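Local coordinates for hydroxyethylthiazole kinase (Pyrococcus horikoshii, PDB 3HPD), which probably transfers a phosphate from ATP to the hydroxyl group of 4-methyl-5-beta-hydroxyethylthiazole, a magnesium-dependent step in making thiamine diphosphate, at residues P88-P93 with A203-T208; N159-V164 with D169-G174; F24-T29 with V61-T66; E48-M53 with M75-E80. All coordinates share one frame; numbering follows the deposited sequence.

Contact 1: P88-P93 with A203-T208; sequences PIVLDP and AFVAVT
The pyrrolidine ring of Pro88 offers its CB-CG side to Val205, and one methyl does most of the touching. Val205 CG1 stands 3.7 Å from Pro88 CB and equally far from Pro88 CG, while the second methyl, CG2, is 3.9 Å from the same Pro88 CB. Ala59 of strand 59-63 and Asp115 of a loop also touch this ring. Farther along, Pro88 CG only grazes the backbone of Ala206, 4.5 Å from its CA. On the helix side, the Phe204 ring packs among helices 2-14 and 210-231.

Val205 CG1 sits between its own backbone N and carbonyl carbon (chi1 81°), and from there it also meets Val90, whose CG2 lies 4.2 Å from Val205 CG1. The geometry joins the C-terminal part of the helix that begins at 193 to the entry into strand 89-92, one of the parallel inner strands of the ribokinase-like alpha/beta core, flanked in the sheet by strands 59-63 and 116-120. No hydrogen bond crosses between the two segments; they meet through apolar groups, and Val205 reaches Ala59 of the adjoining strand as well. Toward the other end of strand 89-92, Asp92 OD2 forms a salt bridge with NZ of Lys118, a residue predicted to bind ATP, and the Val90 and Lys118 side chains are about 5 Å apart.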
loop_
_atom_site.group_PDB
_atom_site.type_symbol
_atom_site.label_atom_id
_atom_site.label_comp_id
_atom_site.label_asym_id
_atom_site.label_seq_id
_atom_site.Cartn_x
_atom_site.Cartn_y
_atom_site.Cartn_z
ATOM N N PRO A 88 -21.862 9.396 -11.031
ATOM C CA PRO A 88 -20.744 9.903 -11.830
ATOM C C PRO A 88 -19.509 9.008 -11.808
ATOM O O PRO A 88 -19.163 8.433 -10.774
ATOM C CB PRO A 88 -20.490 11.286 -11.231
ATOM C CG PRO A 88 -20.904 11.120 -9.807
ATOM C CD PRO A 88 -22.182 10.320 -9.929
ATOM N N ILE A 89 -18.857 8.893 -12.962
ATOM C CA ILE A 89 -17.667 8.063 -13.107
ATOM C C ILE A 89 -16.433 8.877 -13.484
ATOM O O ILE A 89 -16.485 9.715 -14.383
ATOM C CB ILE A 89 -17.872 7.000 -14.207
ATOM C CG1 ILE A 89 -19.090 6.137 -13.876
ATOM C CG2 ILE A 89 -16.618 6.137 -14.346
ATOM C CD1 ILE A 89 -19.566 5.301 -15.034
ATOM N N VAL A 90 -15.327 8.622 -12.787
ATOM C CA VAL A 90 -14.056 9.283 -13.068
ATOM C C VAL A 90 -13.093 8.198 -13.541
ATOM O O VAL A 90 -12.910 7.187 -12.859
ATOM C CB VAL A 90 -13.441 9.939 -11.808
ATOM C CG1 VAL A 90 -12.098 10.572 -12.164
ATOM C CG2 VAL A 90 -14.390 10.987 -11.241
ATOM N N LEU A 91 -12.491 8.395 -14.707
ATOM C CA LEU A 91 -11.547 7.416 -15.234
ATOM C C LEU A 91 -10.137 7.980 -15.328
ATOM O O LEU A 91 -9.929 9.046 -15.893
ATOM C CB LEU A 91 -11.975 6.947 -16.631
ATOM C CG LEU A 91 -10.937 6.104 -17.384
ATOM C CD1 LEU A 91 -10.743 4.759 -16.674
ATOM C CD2 LEU A 91 -11.392 5.886 -18.822
ATOM N N ASP A 92 -9.175 7.261 -14.760
ATOM C CA ASP A 92 -7.779 7.666 -14.840
ATOM C C ASP A 92 -7.129 6.546 -15.646
ATOM O O ASP A 92 -6.864 5.464 -15.116
ATOM C CB ASP A 92 -7.137 7.747 -13.456
ATOM C CG ASP A 92 -5.778 8.414 -13.496
ATOM O OD1 ASP A 92 -5.069 8.240 -14.513
ATOM O OD2 ASP A 92 -5.414 9.099 -12.517
ATOM N N PRO A 93 -6.868 6.794 -16.940
ATOM C CA PRO A 93 -6.262 5.847 -17.884
ATOM C C PRO A 93 -4.761 5.674 -17.710
ATOM O O PRO A 93 -4.000 5.834 -18.667
ATOM C CB PRO A 93 -6.609 6.464 -19.231
ATOM C CG PRO A 93 -6.394 7.926 -18.949
ATOM C CD PRO A 93 -7.055 8.111 -17.580
ATOM N N ALA A 203 -14.780 12.741 -5.322
ATOM C CA ALA A 203 -15.495 13.379 -4.223
ATOM C C ALA A 203 -16.172 14.666 -4.698
ATOM O O ALA A 203 -17.331 14.922 -4.376
ATOM C CB ALA A 203 -14.537 13.684 -3.072
ATOM N N PHE A 204 -15.450 15.472 -5.469
ATOM C CA PHE A 204 -16.002 16.725 -5.970
ATOM C C PHE A 204 -17.145 16.524 -6.956
ATOM O O PHE A 204 -18.131 17.257 -6.923
ATOM C CB PHE A 204 -14.904 17.562 -6.633
ATOM C CG PHE A 204 -14.023 18.287 -5.656
ATOM C CD1 PHE A 204 -14.465 19.453 -5.037
ATOM C CD2 PHE A 204 -12.755 17.803 -5.350
ATOM C CE1 PHE A 204 -13.657 20.128 -4.120
ATOM C CE2 PHE A 204 -11.936 18.467 -4.433
ATOM C CZ PHE A 204 -12.388 19.634 -3.819
ATOM N N VAL A 205 -17.025 15.528 -7.827
ATOM C CA VAL A 205 -18.064 15.295 -8.824
ATOM C C VAL A 205 -19.360 14.779 -8.195
ATOM O O VAL A 205 -20.423 14.815 -8.815
ATOM C CB VAL A 205 -17.567 14.328 -9.939
ATOM C CG1 VAL A 205 -17.672 12.882 -9.491
ATOM C CG2 VAL A 205 -18.349 14.576 -11.215
ATOM N N ALA A 206 -19.273 14.316 -6.952
ATOM C CA ALA A 206 -20.453 13.831 -6.251
ATOM C C ALA A 206 -21.299 15.016 -5.776
ATOM O O ALA A 206 -22.494 14.866 -5.514
ATOM C CB ALA A 206 -20.040 12.973 -5.055
ATOM N N VAL A 207 -20.688 16.194 -5.680
ATOM C CA VAL A 207 -21.405 17.374 -5.204
ATOM C C VAL A 207 -21.491 18.566 -6.165
ATOM O O VAL A 207 -22.129 19.568 -5.849
ATOM C CB VAL A 207 -20.811 17.877 -3.865
ATOM C CG1 VAL A 207 -20.914 16.784 -2.808
ATOM C CG2 VAL A 207 -19.360 18.298 -4.057
ATOM N N THR A 208 -20.852 18.466 -7.326
ATOM C CA THR A 208 -20.892 19.552 -8.304
ATOM C C THR A 208 -20.633 19.024 -9.712
ATOM O O THR A 208 -20.083 17.936 -9.879
ATOM C CB THR A 208 -19.867 20.662 -7.948
ATOM O OG1 THR A 208 -19.835 21.644 -8.990
ATOM C CG2 THR A 208 -18.486 20.079 -7.751
#

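Contact 2: N159-V164 with D169-G174; sequences NTTVAV and DYVSDG
Val162 and Ser172 face each other as an antiparallel hydrogen-bonded pair. Val162 N gives to Ser172 O at 2.8 Å, and Ser172 N returns the bond to Val162 O at 2.9 Å, both nearly straight. Val164 and Tyr170 repeat the exchange, but there Tyr170 N is 3.1 Å from Val164 O. Between these pairs Ala163 and Val171 form the non-hydrogen-bonded pair, with CA-H...O contacts alongside. The result is a beta hairpin of strands 161-165 and 169-172, the place where the parallel part of the central sheet turns antiparallel.

At the open end, with OG1 beside the backbone N (chi1 -77°), Thr161 CG2 points to Val171, 3.9 Å from Val171 CG1, while Thr161 OG1 is 3.6 Å from Asp173 CB. An alanine here has neither branch, which would probably open a gap beside Val171 CG1 and let Asp173 CB shift at the end of the hairpin. Farther out, Ser172 OG accepts from Gly174 N at 3.0 Å, an ST turn, and also bonds Thr177 and Arg176. Asp173 forms a salt bridge with Arg175. Helix 144-157 covers the Val164, Tyr170 and Ser172 face; helix 210-231 covers that of Ala163 and Val171.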
loop_
_atom_site.group_PDB
_atom_site.type_symbol
_atom_site.label_atom_id
_atom_site.label_comp_id
_atom_site.label_asym_id
_atom_site.label_seq_id
_atom_site.Cartn_x
_atom_site.Cartn_y
_atom_site.Cartn_z
ATOM N N ASN A 159 -17.272 13.014 -25.421
ATOM C CA ASN A 159 -18.467 13.608 -24.828
ATOM C C ASN A 159 -18.416 13.604 -23.303
ATOM O O ASN A 159 -19.323 13.107 -22.638
ATOM C CB ASN A 159 -19.715 12.861 -25.309
ATOM C CG ASN A 159 -21.001 13.536 -24.874
ATOM O OD1 ASN A 159 -21.126 14.762 -24.945
ATOM N ND2 ASN A 159 -21.970 12.740 -24.432
ATOM N N THR A 160 -17.355 14.182 -22.751
ATOM C CA THR A 160 -17.188 14.217 -21.306
ATOM C C THR A 160 -16.264 15.367 -20.939
ATOM O O THR A 160 -15.821 16.119 -21.808
ATOM C CB THR A 160 -16.563 12.887 -20.808
ATOM O OG1 THR A 160 -16.590 12.834 -19.376
ATOM C CG2 THR A 160 -15.111 12.769 -21.286
ATOM N N THR A 161 -15.991 15.518 -19.648
ATOM C CA THR A 161 -15.080 16.551 -19.188
ATOM C C THR A 161 -13.714 15.888 -19.156
ATOM O O THR A 161 -13.566 14.779 -18.637
ATOM C CB THR A 161 -15.450 17.055 -17.777
ATOM O OG1 THR A 161 -16.581 17.930 -17.870
ATOM C CG2 THR A 161 -14.278 17.802 -17.140
ATOM N N VAL A 162 -12.722 16.556 -19.726
ATOM C CA VAL A 162 -11.382 16.001 -19.769
ATOM C C VAL A 162 -10.383 16.943 -19.134
ATOM O O VAL A 162 -10.500 18.164 -19.241
ATOM C CB VAL A 162 -10.931 15.728 -21.226
ATOM C CG1 VAL A 162 -9.472 15.277 -21.251
ATOM C CG2 VAL A 162 -11.831 14.677 -21.861
ATOM N N ALA A 163 -9.405 16.359 -18.457
ATOM C CA ALA A 163 -8.350 17.133 -17.840
ATOM C C ALA A 163 -7.031 16.542 -18.310
ATOM O O ALA A 163 -6.813 15.334 -18.214
ATOM C CB ALA A 163 -8.441 17.063 -16.314
ATOM N N VAL A 164 -6.180 17.395 -18.866
ATOM C CA VAL A 164 -4.856 16.985 -19.300
ATOM C C VAL A 164 -3.952 17.664 -18.277
ATOM O O VAL A 164 -3.803 18.886 -18.272
ATOM C CB VAL A 164 -4.516 17.493 -20.717
ATOM C CG1 VAL A 164 -3.073 17.144 -21.054
ATOM C CG2 VAL A 164 -5.453 16.859 -21.736
ATOM N N ASP A 169 -2.369 22.668 -15.771
ATOM C CA ASP A 169 -3.422 21.707 -16.087
ATOM C C ASP A 169 -4.512 22.397 -16.885
ATOM O O ASP A 169 -4.780 23.581 -16.684
ATOM C CB ASP A 169 -4.065 21.143 -14.815
ATOM C CG ASP A 169 -3.057 20.579 -13.845
ATOM O OD1 ASP A 169 -2.391 19.574 -14.178
ATOM O OD2 ASP A 169 -2.935 21.148 -12.742
ATOM N N TYR A 170 -5.137 21.653 -17.791
ATOM C CA TYR A 170 -6.242 22.180 -18.582
ATOM C C TYR A 170 -7.434 21.256 -18.388
ATOM O O TYR A 170 -7.295 20.032 -18.414
ATOM C CB TYR A 170 -5.866 22.262 -20.064
ATOM C CG TYR A 170 -4.950 23.423 -20.348
ATOM C CD1 TYR A 170 -5.442 24.727 -20.385
ATOM C CD2 TYR A 170 -3.580 23.231 -20.497
ATOM C CE1 TYR A 170 -4.588 25.811 -20.560
ATOM C CE2 TYR A 170 -2.720 24.303 -20.667
ATOM C CZ TYR A 170 -3.229 25.590 -20.696
ATOM O OH TYR A 170 -2.377 26.657 -20.841
ATOM N N VAL A 171 -8.598 21.855 -18.174
ATOM C CA VAL A 171 -9.831 21.104 -17.966
ATOM C C VAL A 171 -10.874 21.696 -18.894
ATOM O O VAL A 171 -11.035 22.915 -18.944
ATOM C CB VAL A 171 -10.332 21.251 -16.515
ATOM C CG1 VAL A 171 -11.418 20.222 -16.226
ATOM C CG2 VAL A 171 -9.171 21.101 -15.549
ATOM N N SER A 172 -11.580 20.841 -19.627
ATOM C CA SER A 172 -12.601 21.319 -20.549
ATOM C C SER A 172 -13.749 20.335 -20.707
ATOM O O SER A 172 -13.557 19.120 -20.613
ATOM C CB SER A 172 -11.987 21.584 -21.926
ATOM O OG SER A 172 -12.961 22.083 -22.832
ATOM N N ASP A 173 -14.942 20.868 -20.942
ATOM C CA ASP A 173 -16.117 20.036 -21.152
ATOM C C ASP A 173 -16.507 20.169 -22.619
ATOM O O ASP A 173 -17.575 19.726 -23.036
ATOM C CB ASP A 173 -17.274 20.480 -20.247
ATOM C CG ASP A 173 -17.768 21.885 -20.560
ATOM O OD1 ASP A 173 -17.178 22.560 -21.429
ATOM O OD2 ASP A 173 -18.755 22.312 -19.924
ATOM N N GLY A 174 -15.618 20.785 -23.394
ATOM C CA GLY A 174 -15.865 20.973 -24.812
ATOM C C GLY A 174 -16.333 22.371 -25.163
ATOM O O GLY A 174 -16.147 22.830 -26.291
#

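Contact 3: F24-T29 with V61-T66; sequences FVVMNT and VINIGT
Asn63, whose ND2 comes within 4.4 Å of Val26 CG2, has an amide oxygen gripped by two N-H donors. Gly65 N reaches Asn63 OD1 at 2.9 Å in the carbonyl plane, closing an Asx turn, and the side chain of Asn23 supplies the second bond. The bond to Gly65 N is consistent with holding the bend in which the chain leaves strand 59-63, and the bend brings Thr66 up to the segment 24-29.

There Phe24 N donates to Thr66 OG1 at 3.0 Å, close to straight at 162°. A chi1 of 57° swings the Thr66 hydroxyl toward Phe24 N and puts CG2 beside its own backbone N, near Val25, 4.3 Å from Val25 CG2. The same hydroxyl oxygen lies 3.2 Å from Phe24 CD2, meeting the ring obliquely. A valine in its place would probably leave Phe24 N without its acceptor and set the chain before helix 27-37 less firmly against the turn.

In the ribokinase-like fold these loops follow the C-terminal ends of sheet strands, where the active site is built. Here Val26, at the N-cap position of helix 27-37, lies close to Gly192, a predicted substrate-binding residue. The contact is also part of the trimer interface. The Phe24 ring meets Phe24 of each of the two neighbouring subunits edge-to-face, Val25 O accepts from Asn28 ND2 of the second subunit, and Val25 and Thr66 both pack on Met43 of that subunit, a position likewise predicted to bind substrate.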
loop_
_atom_site.group_PDB
_atom_site.type_symbol
_atom_site.label_atom_id
_atom_site.label_comp_id
_atom_site.label_asym_id
_atom_site.label_seq_id
_atom_site.Cartn_x
_atom_site.Cartn_y
_atom_site.Cartn_z
ATOM N N PHE A 24 -3.128 -1.389 -7.291
ATOM C CA PHE A 24 -2.453 -1.814 -6.070
ATOM C C PHE A 24 -1.475 -0.840 -5.445
ATOM O O PHE A 24 -1.262 -0.865 -4.233
ATOM C CB PHE A 24 -1.742 -3.147 -6.319
ATOM C CG PHE A 24 -2.664 -4.241 -6.770
ATOM C CD1 PHE A 24 -3.758 -4.609 -5.992
ATOM C CD2 PHE A 24 -2.445 -4.901 -7.976
ATOM C CE1 PHE A 24 -4.631 -5.612 -6.415
ATOM C CE2 PHE A 24 -3.309 -5.907 -8.407
ATOM C CZ PHE A 24 -4.404 -6.266 -7.622
ATOM N N VAL A 25 -0.879 0.016 -6.262
ATOM C CA VAL A 25 0.096 0.974 -5.762
ATOM C C VAL A 25 -0.545 2.142 -5.017
ATOM O O VAL A 25 0.070 2.721 -4.119
ATOM C CB VAL A 25 0.946 1.542 -6.929
ATOM C CG1 VAL A 25 1.983 2.531 -6.404
ATOM C CG2 VAL A 25 1.625 0.408 -7.672
ATOM N N VAL A 26 -1.787 2.469 -5.362
ATOM C CA VAL A 26 -2.448 3.619 -4.746
ATOM C C VAL A 26 -3.639 3.334 -3.834
ATOM O O VAL A 26 -4.363 4.255 -3.450
ATOM C CB VAL A 26 -2.892 4.616 -5.837
ATOM C CG1 VAL A 26 -1.720 4.902 -6.776
ATOM C CG2 VAL A 26 -4.079 4.051 -6.619
ATOM N N MET A 27 -3.833 2.069 -3.476
ATOM C CA MET A 27 -4.941 1.673 -2.608
ATOM C C MET A 27 -5.042 2.483 -1.314
ATOM O O MET A 27 -6.068 3.098 -1.031
ATOM C CB MET A 27 -4.818 0.188 -2.252
ATOM C CG MET A 27 -5.192 -0.784 -3.367
ATOM S SD MET A 27 -6.978 -1.056 -3.509
ATOM C CE MET A 27 -7.053 -1.998 -5.059
ATOM N N ASN A 28 -3.970 2.477 -0.531
ATOM C CA ASN A 28 -3.940 3.180 0.752
ATOM C C ASN A 28 -3.856 4.684 0.589
ATOM O O ASN A 28 -4.516 5.474 1.261
ATOM C CB ASN A 28 -2.727 2.706 1.545
ATOM C CG ASN A 28 -2.690 3.276 2.936
ATOM O OD1 ASN A 28 -2.066 4.305 3.191
ATOM N ND2 ASN A 28 -3.387 2.618 3.847
ATOM N N THR A 29 -2.991 5.045 -0.330
ATOM C CA THR A 29 -2.681 6.401 -0.670
ATOM C C THR A 29 -3.914 7.231 -1.111
ATOM O O THR A 29 -4.163 8.321 -0.575
ATOM C CB THR A 29 -1.543 6.290 -1.711
ATOM O OG1 THR A 29 -0.336 6.834 -1.167
ATOM C CG2 THR A 29 -1.920 6.876 -2.986
ATOM N N VAL A 61 -14.702 5.826 -9.046
ATOM C CA VAL A 61 -13.405 6.168 -9.624
ATOM C C VAL A 61 -12.753 4.887 -10.135
ATOM O O VAL A 61 -12.577 3.929 -9.380
ATOM C CB VAL A 61 -12.476 6.832 -8.572
ATOM C CG1 VAL A 61 -11.075 7.041 -9.153
ATOM C CG2 VAL A 61 -13.065 8.170 -8.138
ATOM N N ILE A 62 -12.416 4.872 -11.422
ATOM C CA ILE A 62 -11.780 3.717 -12.046
ATOM C C ILE A 62 -10.346 4.085 -12.419
ATOM O O ILE A 62 -10.105 5.083 -13.096
ATOM C CB ILE A 62 -12.543 3.276 -13.319
ATOM C CG1 ILE A 62 -13.958 2.827 -12.941
ATOM C CG2 ILE A 62 -11.792 2.136 -14.010
ATOM C CD1 ILE A 62 -14.862 2.548 -14.131
ATOM N N ASN A 63 -9.399 3.274 -11.963
ATOM C CA ASN A 63 -7.979 3.504 -12.211
ATOM C C ASN A 63 -7.377 2.186 -12.706
ATOM O O ASN A 63 -7.345 1.203 -11.969
ATOM C CB ASN A 63 -7.318 3.946 -10.899
ATOM C CG ASN A 63 -5.860 4.300 -11.069
ATOM O OD1 ASN A 63 -5.099 3.555 -11.678
ATOM N ND2 ASN A 63 -5.460 5.440 -10.515
ATOM N N ILE A 64 -6.892 2.174 -13.944
ATOM C CA ILE A 64 -6.336 0.960 -14.552
ATOM C C ILE A 64 -4.838 0.725 -14.358
ATOM O O ILE A 64 -4.248 -0.095 -15.062
ATOM C CB ILE A 64 -6.610 0.945 -16.073
ATOM C CG1 ILE A 64 -5.834 2.080 -16.754
ATOM C CG2 ILE A 64 -8.100 1.108 -16.333
ATOM C CD1 ILE A 64 -5.973 2.101 -18.274
ATOM N N GLY A 65 -4.236 1.425 -13.399
ATOM C CA GLY A 65 -2.805 1.304 -13.149
ATOM C C GLY A 65 -2.179 -0.082 -13.078
ATOM O O GLY A 65 -1.051 -0.282 -13.537
ATOM N N THR A 66 -2.888 -1.039 -12.488
ATOM C CA THR A 66 -2.371 -2.401 -12.369
ATOM C C THR A 66 -3.443 -3.404 -12.770
ATOM O O THR A 66 -3.649 -4.408 -12.096
ATOM C CB THR A 66 -1.931 -2.719 -10.920
ATOM O OG1 THR A 66 -3.039 -2.525 -10.030
ATOM C CG2 THR A 66 -0.772 -1.817 -10.495
#

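Contact 4: E48-M53 with M75-E80; sequences EELEEM and MVKATE
Leu50 lays one methyl across the root of Lys77: its CD1 is 4.0 Å from Lys77 CB and 4.1 Å from Lys77 CG. The same methyl reaches the helix backbone, 4.2 Å from Ala78 N. Leu50 arrives stretched, with CD1 continuing the chain away from its own helix (chi2 179°). In the lysine, CB and CG face Leu50, and the bend at chi2 (65°) turns the rest of the chain and its ammonium end away. Only the carbon part of the lysine is therefore used, at the margin of a small apolar meeting of two helices.

In helix 69-85, Met75 O accepts two bonds, from Thr79 N at 3.0 Å and from Thr79 OG1 at 2.9 Å, which reach it from opposite faces of its plane and fix the threonine hydroxyl against the helix. Glu49, at the N-cap position of helix 50-56, forms a salt bridge with Arg102 of the third subunit. Within the chain, both helices lie on the same face of the central sheet of this ribokinase-like alpha/beta fold, over strand 17-21, where Leu50 touches His19 and Ile21 and both Met75 and Ala78 touch Ile21, while Thr79 reaches strand 59-63 and helix 100-112.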
loop_
_atom_site.group_PDB
_atom_site.type_symbol
_atom_site.label_atom_id
_atom_site.label_comp_id
_atom_site.label_asym_id
_atom_site.label_seq_id
_atom_site.Cartn_x
_atom_site.Cartn_y
_atom_site.Cartn_z
ATOM N N GLU A 48 -19.392 -9.920 -7.328
ATOM C CA GLU A 48 -20.470 -10.339 -6.442
ATOM C C GLU A 48 -21.050 -9.208 -5.592
ATOM O O GLU A 48 -22.111 -9.373 -4.994
ATOM C CB GLU A 48 -20.007 -11.466 -5.511
ATOM C CG GLU A 48 -19.774 -12.794 -6.205
ATOM C CD GLU A 48 -18.348 -12.968 -6.688
ATOM O OE1 GLU A 48 -17.661 -11.951 -6.919
ATOM O OE2 GLU A 48 -17.918 -14.130 -6.847
ATOM N N GLU A 49 -20.363 -8.069 -5.527
ATOM C CA GLU A 49 -20.860 -6.948 -4.734
ATOM C C GLU A 49 -20.814 -5.599 -5.449
ATOM O O GLU A 49 -21.139 -4.578 -4.849
ATOM C CB GLU A 49 -20.078 -6.834 -3.418
ATOM C CG GLU A 49 -18.641 -6.348 -3.577
ATOM C CD GLU A 49 -17.915 -6.209 -2.248
ATOM O OE1 GLU A 49 -18.568 -6.338 -1.189
ATOM O OE2 GLU A 49 -16.689 -5.964 -2.263
ATOM N N LEU A 50 -20.422 -5.584 -6.721
ATOM C CA LEU A 50 -20.351 -4.322 -7.457
ATOM C C LEU A 50 -21.663 -3.547 -7.461
ATOM O O LEU A 50 -21.674 -2.346 -7.209
ATOM C CB LEU A 50 -19.916 -4.551 -8.907
ATOM C CG LEU A 50 -18.447 -4.873 -9.169
ATOM C CD1 LEU A 50 -18.236 -5.098 -10.665
ATOM C CD2 LEU A 50 -17.574 -3.724 -8.674
ATOM N N GLU A 51 -22.769 -4.221 -7.752
ATOM C CA GLU A 51 -24.048 -3.519 -7.792
ATOM C C GLU A 51 -24.399 -2.877 -6.454
ATOM O O GLU A 51 -24.741 -1.695 -6.401
ATOM C CB GLU A 51 -25.174 -4.457 -8.237
ATOM C CG GLU A 51 -26.545 -3.784 -8.252
ATOM C CD GLU A 51 -27.455 -4.311 -9.348
ATOM O OE1 GLU A 51 -27.720 -3.561 -10.313
ATOM O OE2 GLU A 51 -27.899 -5.473 -9.249
ATOM N N GLU A 52 -24.302 -3.641 -5.372
ATOM C CA GLU A 52 -24.631 -3.105 -4.055
ATOM C C GLU A 52 -23.700 -1.979 -3.619
ATOM O O GLU A 52 -24.136 -1.018 -2.984
ATOM C CB GLU A 52 -24.613 -4.221 -3.012
ATOM C CG GLU A 52 -25.752 -5.210 -3.171
ATOM C CD GLU A 52 -25.601 -6.418 -2.269
ATOM O OE1 GLU A 52 -25.670 -6.254 -1.037
ATOM O OE2 GLU A 52 -25.406 -7.530 -2.799
ATOM N N MET A 53 -22.423 -2.089 -3.967
ATOM C CA MET A 53 -21.459 -1.066 -3.583
ATOM C C MET A 53 -21.652 0.228 -4.383
ATOM O O MET A 53 -21.596 1.323 -3.824
ATOM C CB MET A 53 -20.031 -1.598 -3.760
ATOM C CG MET A 53 -19.010 -0.900 -2.876
ATOM S SD MET A 53 -19.420 -1.050 -1.118
ATOM C CE MET A 53 -18.458 -2.498 -0.646
ATOM N N MET A 75 -14.190 -3.476 -13.902
ATOM C CA MET A 75 -14.239 -2.071 -14.290
ATOM C C MET A 75 -15.283 -1.770 -15.360
ATOM O O MET A 75 -15.981 -0.754 -15.291
ATOM C CB MET A 75 -12.861 -1.620 -14.769
ATOM C CG MET A 75 -11.827 -1.602 -13.658
ATOM S SD MET A 75 -10.168 -1.360 -14.294
ATOM C CE MET A 75 -9.218 -1.448 -12.766
ATOM N N VAL A 76 -15.391 -2.650 -16.348
ATOM C CA VAL A 76 -16.364 -2.459 -17.414
ATOM C C VAL A 76 -17.776 -2.635 -16.863
ATOM O O VAL A 76 -18.681 -1.870 -17.195
ATOM C CB VAL A 76 -16.117 -3.453 -18.570
ATOM C CG1 VAL A 76 -17.264 -3.400 -19.563
ATOM C CG2 VAL A 76 -14.800 -3.103 -19.271
ATOM N N LYS A 77 -17.956 -3.637 -16.008
ATOM C CA LYS A 77 -19.258 -3.899 -15.406
ATOM C C LYS A 77 -19.654 -2.732 -14.508
ATOM O O LYS A 77 -20.808 -2.304 -14.503
ATOM C CB LYS A 77 -19.213 -5.190 -14.585
ATOM C CG LYS A 77 -20.562 -5.624 -14.027
ATOM C CD LYS A 77 -21.541 -5.979 -15.142
ATOM C CE LYS A 77 -22.897 -6.389 -14.580
ATOM N NZ LYS A 77 -23.880 -6.699 -15.659
ATOM N N ALA A 78 -18.690 -2.221 -13.745
ATOM C CA ALA A 78 -18.938 -1.096 -12.851
ATOM C C ALA A 78 -19.390 0.121 -13.644
ATOM O O ALA A 78 -20.288 0.849 -13.226
ATOM C CB ALA A 78 -17.681 -0.758 -12.074
ATOM N N THR A 79 -18.757 0.343 -14.789
ATOM C CA THR A 79 -19.101 1.479 -15.632
ATOM C C THR A 79 -20.545 1.359 -16.108
ATOM O O THR A 79 -21.285 2.338 -16.130
ATOM C CB THR A 79 -18.158 1.568 -16.853
ATOM O OG1 THR A 79 -16.809 1.745 -16.399
ATOM C CG2 THR A 79 -18.537 2.747 -17.745
ATOM N N GLU A 80 -20.950 0.151 -16.481
ATOM C CA GLU A 80 -22.310 -0.055 -16.948
ATOM C C GLU A 80 -23.317 0.136 -15.811
ATOM O O GLU A 80 -24.367 0.743 -16.000
ATOM C CB GLU A 80 -22.428 -1.445 -17.576
ATOM C CG GLU A 80 -21.424 -1.642 -18.710
ATOM C CD GLU A 80 -21.483 -3.016 -19.346
ATOM O OE1 GLU A 80 -21.760 -4.000 -18.626
ATOM O OE2 GLU A 80 -21.230 -3.111 -20.565
#

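Overall arrangement
From the N terminus, contact 3 opens first, at 24-29, and contact 4 opens at 48-53 before contact 3 closes at 61-66; contact 4 then closes at 75-80, so the two cross. They tie the start of helix 27-37, strand 59-63 and helices 50-56 and 69-85 into one block, with Ile62 and Met75 as shared points, and both touch the third subunit. Contact 1 opens next, at 88-93, where strand 89-92 bonds to strand 59-63 beside it, and closes only at 203-208. Contact 2, the hairpin, is nested within that long loop. It reaches the same sheet but lies opposite contact 3 about the chain's centre.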